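Local coordinates for protein tRNA modification GTPase MnmE (Chlorobium tepidum, PDB 3GEE) that probably hydrolyses GTP at a high intrinsic rate and takes part in adding a carboxymethylaminomethyl group to the wobble uridine of certain tRNAs, at residues Glu232-Val237 against Glu312-Leu317; Tyr318-Gly323 against Phe346-Asn351. One frame throughout, in Å; residues are numbered along the deposited sequence.

Both contacts lie in the central beta sheet of the G domain, their centres about 17 Å apart, and they share strand 315-321. Contact 1 pairs the first half of that strand with strand 234-239 and comes first along the chain; contact 2 pairs its second half with strand 345-351 on the other flank. The three strands run parallel and are neighbours in the sheet, so the two contacts meet where Ile-316 and Leu-317 pack on Phe-346, Leu-347 and Val-349. Contact 1 begins near the end of helix 203-232, whereas contact 2 runs out to the guanine of the bound GDP, so together they run from the end of the sheet where helix 203-232 leads in to the end that holds the nucleotide.

Contact 1: residues Glu232-Val237 against Glu312-Leu317; sequences EGVSTV and EADLIL
Parallel pairing at the start of two strands of the G-domain sheet brings Ser-235 and Asp-314 together. The carboxylate of Asp-314 turns back to strand 234-237: its OD2 accepts the backbone N of Ser-235 at 2.8 Å, on the anti side and 19° out of the carboxylate plane. Ser-235 answers with two acceptors, since the backbone N of Asp-314 reaches its OG at 3.3 Å and, more weakly, its carbonyl O. With chi1 at 60°, OG of Ser-235 sits between its own N and carbonyl carbon and faces Asp-314. The other carboxylate oxygen, OD1, forms a salt bridge with Arg-228 of helix 203-232, which also pairs with Glu-312. Beyond this polar start the regular ladder of the P-loop GTPase sheet takes over: N of Leu-315 bonds to that same O of Ser-235 at 3.2 Å, N of Val-237 to O of Leu-315 at 2.9 Å, and N of Leu-317 to O of Val-237, nearly straight at 171°. Thr-236 and Leu-315 lie side by side on one face, CG2 of Thr-236 being 3.6 Å from CB of Leu-315; on the same side CG1 of Val-234 crosses CB of Asp-314 at 3.6 Å. Val-237 points to the opposite face, where its CG2 meets CB of Ala-313, in the loop ahead of the strand, at 3.8 Å.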
loop_
_atom_site.group_PDB
_atom_site.type_symbol
_atom_site.label_atom_id
_atom_site.label_comp_id
_atom_site.label_asym_id
_atom_site.label_seq_id
_atom_site.Cartn_x
_atom_site.Cartn_y
_atom_site.Cartn_z
ATOM N N GLU A 232 -11.247 19.233 -8.215
ATOM C CA GLU A 232 -10.105 19.748 -7.457
ATOM C C GLU A 232 -10.486 20.632 -6.267
ATOM O O GLU A 232 -9.630 21.303 -5.693
ATOM C CB GLU A 232 -9.086 20.437 -8.374
ATOM C CG GLU A 232 -9.623 21.571 -9.220
ATOM C CD GLU A 232 -8.686 21.935 -10.357
ATOM O OE1 GLU A 232 -8.570 23.139 -10.682
ATOM O OE2 GLU A 232 -8.060 21.013 -10.929
ATOM N N GLY A 233 -11.764 20.625 -5.898
ATOM C CA GLY A 233 -12.217 21.324 -4.696
ATOM C C GLY A 233 -12.306 22.833 -4.815
ATOM O O GLY A 233 -11.782 23.433 -5.757
ATOM N N VAL A 234 -12.979 23.442 -3.844
ATOM C CA VAL A 234 -13.117 24.891 -3.766
ATOM C C VAL A 234 -11.787 25.491 -3.322
ATOM O O VAL A 234 -11.367 25.311 -2.176
ATOM C CB VAL A 234 -14.246 25.296 -2.782
ATOM C CG1 VAL A 234 -14.283 26.804 -2.572
ATOM C CG2 VAL A 234 -15.594 24.794 -3.273
ATOM N N SER A 235 -11.120 26.184 -4.240
ATOM C CA SER A 235 -9.849 26.833 -3.937
ATOM C C SER A 235 -10.098 28.072 -3.090
ATOM O O SER A 235 -10.871 28.953 -3.472
ATOM C CB SER A 235 -9.104 27.201 -5.217
ATOM O OG SER A 235 -9.869 28.095 -5.998
ATOM N N THR A 236 -9.458 28.122 -1.930
ATOM C CA THR A 236 -9.683 29.203 -0.980
ATOM C C THR A 236 -8.368 29.847 -0.552
ATOM O O THR A 236 -7.415 29.156 -0.178
ATOM C CB THR A 236 -10.469 28.723 0.269
ATOM O OG1 THR A 236 -9.686 27.770 0.993
ATOM C CG2 THR A 236 -11.776 28.064 -0.130
ATOM N N VAL A 237 -8.323 31.174 -0.620
ATOM C CA VAL A 237 -7.161 31.927 -0.159
ATOM C C VAL A 237 -7.428 32.481 1.236
ATOM O O VAL A 237 -8.518 32.981 1.519
ATOM C CB VAL A 237 -6.787 33.078 -1.129
ATOM C CG1 VAL A 237 -5.627 33.896 -0.577
ATOM C CG2 VAL A 237 -6.427 32.526 -2.500
ATOM N N GLU A 312 -8.215 33.478 -9.966
ATOM C CA GLU A 312 -8.718 32.102 -9.836
ATOM C C GLU A 312 -8.623 31.628 -8.386
ATOM O O GLU A 312 -7.643 31.004 -7.973
ATOM C CB GLU A 312 -8.019 31.122 -10.800
ATOM C CG GLU A 312 -8.245 31.410 -12.288
ATOM C CD GLU A 312 -9.703 31.266 -12.711
ATOM O OE1 GLU A 312 -10.288 30.181 -12.493
ATOM O OE2 GLU A 312 -10.259 32.239 -13.268
ATOM N N ALA A 313 -9.655 31.969 -7.621
ATOM C CA ALA A 313 -9.816 31.556 -6.233
ATOM C C ALA A 313 -11.298 31.692 -5.918
ATOM O O ALA A 313 -11.864 32.772 -6.058
ATOM C CB ALA A 313 -8.984 32.433 -5.308
ATOM N N ASP A 314 -11.925 30.593 -5.515
ATOM C CA ASP A 314 -13.376 30.561 -5.332
ATOM C C ASP A 314 -13.834 31.335 -4.103
ATOM O O ASP A 314 -14.878 31.988 -4.127
ATOM C CB ASP A 314 -13.877 29.117 -5.244
ATOM C CG ASP A 314 -13.421 28.266 -6.407
ATOM O OD1 ASP A 314 -13.674 28.651 -7.569
ATOM O OD2 ASP A 314 -12.811 27.205 -6.158
ATOM N N LEU A 315 -13.047 31.252 -3.034
ATOM C CA LEU A 315 -13.413 31.835 -1.752
ATOM C C LEU A 315 -12.211 32.494 -1.096
ATOM O O LEU A 315 -11.178 31.860 -0.896
ATOM C CB LEU A 315 -14.009 30.757 -0.837
ATOM C CG LEU A 315 -14.248 30.997 0.655
ATOM C CD1 LEU A 315 -15.249 32.117 0.884
ATOM C CD2 LEU A 315 -14.730 29.720 1.324
ATOM N N ILE A 316 -12.349 33.777 -0.777
ATOM C CA ILE A 316 -11.314 34.495 -0.044
ATOM C C ILE A 316 -11.770 34.714 1.391
ATOM O O ILE A 316 -12.866 35.225 1.633
ATOM C CB ILE A 316 -10.949 35.850 -0.700
ATOM C CG1 ILE A 316 -10.584 35.655 -2.175
ATOM C CG2 ILE A 316 -9.797 36.500 0.054
ATOM C CD1 ILE A 316 -10.430 36.941 -2.963
ATOM N N LEU A 317 -10.933 34.292 2.335
ATOM C CA LEU A 317 -11.141 34.601 3.739
ATOM C C LEU A 317 -10.110 35.639 4.149
ATOM O O LEU A 317 -8.912 35.345 4.185
ATOM C CB LEU A 317 -11.003 33.353 4.622
ATOM C CG LEU A 317 -11.885 32.111 4.441
ATOM C CD1 LEU A 317 -11.520 31.078 5.494
ATOM C CD2 LEU A 317 -13.374 32.419 4.506
#

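Contact 2: residues Tyr318-Gly323 against Phe346-Asn351; sequences YLLDLG and FLTVAN. With GDP (guanosine-5'-diphosphate), chain B.
The guanine-binding end of the G domain is reached along this pair of parallel strands, which belong to a beta-alpha-beta unit and finish at Asp-321 and Asn-351. Asn-351 opens the NKLD sequence, the form that the G4 (N/TKxD) motif of GTPases takes here. Its ND2 lies 3.3 Å from N7 of GDP and is hydrogen-bonded to O of Ala-244 in the P-loop, while OD1 accepts the backbone N of Ala-379; these two bonds fix the rotation of the amide beside the base. Carrying CG anti to the backbone N (chi1 -162°), the side chain extends off the sheet toward the nucleotide. Behind it, CD2 of Leu-319 packs 3.7 Å from CB of Asn-351 and 3.5 Å from CG1 of Val-349, so that carbon atoms of the three side chains meet on one face of the sheet. The backbone ladder runs the whole length, from N of Tyr-318 on O of Leu-347 to N of Asn-351 on O of Leu-320 at 2.8 Å; a weak bond from N of Leu-322 to O of Asn-351 follows. On the opposite face CD2 of Leu-320 crosses CG2 of Thr-348 at 3.8 Å, and CB of Ala-350 is covered by CB and both methyls of Leu-322. Near the start of strand 345-351, CB of Tyr-318 rests 3.8 Å from CE1 of Phe-346. Helix 331-340 packs on Tyr-318, Phe-346 and Thr-348, helix 360-370 covers Leu-320, Leu-322 and Thr-348, and strands 234-239 and 374-376 continue the sheet to either side.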
loop_
_atom_site.group_PDB
_atom_site.type_symbol
_atom_site.label_atom_id
_atom_site.label_comp_id
_atom_site.label_asym_id
_atom_site.label_seq_id
_atom_site.Cartn_x
_atom_site.Cartn_y
_atom_site.Cartn_z
ATOM N N TYR A 318 -10.571 36.856 4.432
ATOM C CA TYR A 318 -9.689 37.881 4.977
ATOM C C TYR A 318 -9.704 37.845 6.498
ATOM O O TYR A 318 -10.733 38.092 7.130
ATOM C CB TYR A 318 -10.023 39.287 4.465
ATOM C CG TYR A 318 -8.870 40.247 4.672
ATOM C CD1 TYR A 318 -7.983 40.530 3.637
ATOM C CD2 TYR A 318 -8.640 40.838 5.915
ATOM C CE1 TYR A 318 -6.906 41.393 3.827
ATOM C CE2 TYR A 318 -7.568 41.698 6.117
ATOM C CZ TYR A 318 -6.704 41.974 5.070
ATOM O OH TYR A 318 -5.639 42.827 5.266
ATOM N N LEU A 319 -8.551 37.518 7.071
ATOM C CA LEU A 319 -8.381 37.492 8.511
ATOM C C LEU A 319 -7.834 38.817 9.007
ATOM O O LEU A 319 -6.848 39.337 8.478
ATOM C CB LEU A 319 -7.435 36.368 8.927
ATOM C CG LEU A 319 -8.017 35.000 9.281
ATOM C CD1 LEU A 319 -6.886 34.019 9.475
ATOM C CD2 LEU A 319 -8.862 35.058 10.541
ATOM N N LEU A 320 -8.485 39.361 10.025
ATOM C CA LEU A 320 -7.986 40.547 10.695
ATOM C C LEU A 320 -8.262 40.406 12.192
ATOM O O LEU A 320 -9.353 39.977 12.580
ATOM C CB LEU A 320 -8.619 41.811 10.090
ATOM C CG LEU A 320 -9.884 42.474 10.644
ATOM C CD1 LEU A 320 -10.065 43.843 10.016
ATOM C CD2 LEU A 320 -11.119 41.616 10.416
ATOM N N ASP A 321 -7.278 40.726 13.031
ATOM C CA ASP A 321 -7.466 40.530 14.475
ATOM C C ASP A 321 -8.389 41.559 15.140
ATOM O O ASP A 321 -8.005 42.698 15.422
ATOM C CB ASP A 321 -6.158 40.281 15.262
ATOM C CG ASP A 321 -5.013 41.195 14.857
ATOM O OD1 ASP A 321 -4.996 41.686 13.707
ATOM O OD2 ASP A 321 -4.103 41.392 15.695
ATOM N N LEU A 322 -9.621 41.109 15.361
ATOM C CA LEU A 322 -10.706 41.892 15.931
ATOM C C LEU A 322 -10.291 42.554 17.234
ATOM O O LEU A 322 -9.741 41.898 18.122
ATOM C CB LEU A 322 -11.905 40.971 16.165
ATOM C CG LEU A 322 -13.243 41.451 16.727
ATOM C CD1 LEU A 322 -13.917 42.462 15.817
ATOM C CD2 LEU A 322 -14.142 40.246 16.932
ATOM N N GLY A 323 -10.541 43.859 17.326
ATOM C CA GLY A 323 -10.237 44.640 18.523
ATOM C C GLY A 323 -8.762 44.724 18.855
ATOM O O GLY A 323 -8.376 45.390 19.817
ATOM N N PHE A 346 -16.255 36.623 -1.039
ATOM C CA PHE A 346 -15.510 37.285 0.017
ATOM C C PHE A 346 -16.130 37.033 1.379
ATOM O O PHE A 346 -17.350 36.947 1.515
ATOM C CB PHE A 346 -15.378 38.780 -0.247
ATOM C CG PHE A 346 -14.103 39.353 0.271
ATOM C CD1 PHE A 346 -13.981 39.727 1.604
ATOM C CD2 PHE A 346 -13.004 39.484 -0.564
ATOM C CE1 PHE A 346 -12.793 40.237 2.092
ATOM C CE2 PHE A 346 -11.812 39.999 -0.088
ATOM C CZ PHE A 346 -11.704 40.375 1.244
ATOM N N LEU A 347 -15.272 36.915 2.386
ATOM C CA LEU A 347 -15.700 36.570 3.727
ATOM C C LEU A 347 -14.689 37.140 4.714
ATOM O O LEU A 347 -13.530 36.714 4.738
ATOM C CB LEU A 347 -15.783 35.044 3.850
ATOM C CG LEU A 347 -16.957 34.364 4.558
ATOM C CD1 LEU A 347 -16.843 34.500 6.066
ATOM C CD2 LEU A 347 -18.309 34.885 4.048
ATOM N N THR A 348 -15.125 38.120 5.508
ATOM C CA THR A 348 -14.243 38.784 6.471
ATOM C C THR A 348 -14.258 38.045 7.796
ATOM O O THR A 348 -15.304 37.900 8.432
ATOM C CB THR A 348 -14.621 40.262 6.687
ATOM O OG1 THR A 348 -14.643 40.931 5.423
ATOM C CG2 THR A 348 -13.614 40.960 7.604
ATOM N N VAL A 349 -13.082 37.584 8.198
ATOM C CA VAL A 349 -12.945 36.771 9.392
ATOM C C VAL A 349 -12.213 37.555 10.477
ATOM O O VAL A 349 -10.987 37.719 10.437
ATOM C CB VAL A 349 -12.215 35.447 9.089
ATOM C CG1 VAL A 349 -12.350 34.499 10.255
ATOM C CG2 VAL A 349 -12.770 34.806 7.825
ATOM N N ALA A 350 -12.989 38.048 11.437
ATOM C CA ALA A 350 -12.457 38.816 12.553
ATOM C C ALA A 350 -11.931 37.867 13.623
ATOM O O ALA A 350 -12.707 37.194 14.303
ATOM C CB ALA A 350 -13.530 39.736 13.116
ATOM N N ASN A 351 -10.608 37.810 13.754
ATOM C CA ASN A 351 -9.952 36.869 14.662
ATOM C C ASN A 351 -9.691 37.450 16.056
ATOM O O ASN A 351 -9.791 38.661 16.264
ATOM C CB ASN A 351 -8.647 36.358 14.040
ATOM C CG ASN A 351 -8.146 35.078 14.689
ATOM O OD1 ASN A 351 -8.921 34.305 15.255
ATOM N ND2 ASN A 351 -6.840 34.848 14.609
HETATM P PB GDP B . 0.150 34.575 10.947
HETATM O O1B GDP B . -0.041 33.312 10.142
HETATM O O2B GDP B . -0.286 35.775 10.143
HETATM O O3B GDP B . 1.603 34.713 11.331
HETATM O O3A GDP B . -0.740 34.494 12.278
HETATM P PA GDP B . -0.509 33.314 13.344
HETATM O O1A GDP B . -1.526 32.224 13.140
HETATM O O2A GDP B . 0.896 32.766 13.249
HETATM O "O5'" GDP B . -0.759 34.035 14.759
HETATM C "C5'" GDP B . 0.209 34.943 15.281
HETATM C "C4'" GDP B . 0.081 34.991 16.796
HETATM O "O4'" GDP B . -1.250 35.370 17.160
HETATM C "C3'" GDP B . 0.355 33.630 17.416
HETATM O "O3'" GDP B . 1.584 33.672 18.150
HETATM C "C2'" GDP B . -0.847 33.323 18.300
HETATM O "O2'" GDP B . -0.467 33.101 19.664
HETATM C "C1'" GDP B . -1.759 34.538 18.206
HETATM N N9 GDP B . -3.154 34.130 17.906
HETATM C C8 GDP B . -3.597 33.647 16.730
HETATM N N7 GDP B . -4.924 33.370 16.781
HETATM C C5 GDP B . -5.357 33.682 18.014
HETATM C C6 GDP B . -6.655 33.637 18.735
HETATM O O6 GDP B . -7.695 33.222 18.179
HETATM N N1 GDP B . -6.679 34.050 20.011
HETATM C C2 GDP B . -5.577 34.501 20.647
HETATM N N2 GDP B . -5.697 34.899 21.937
HETATM N N3 GDP B . -4.356 34.572 20.044
HETATM C C4 GDP B . -4.187 34.183 18.754
#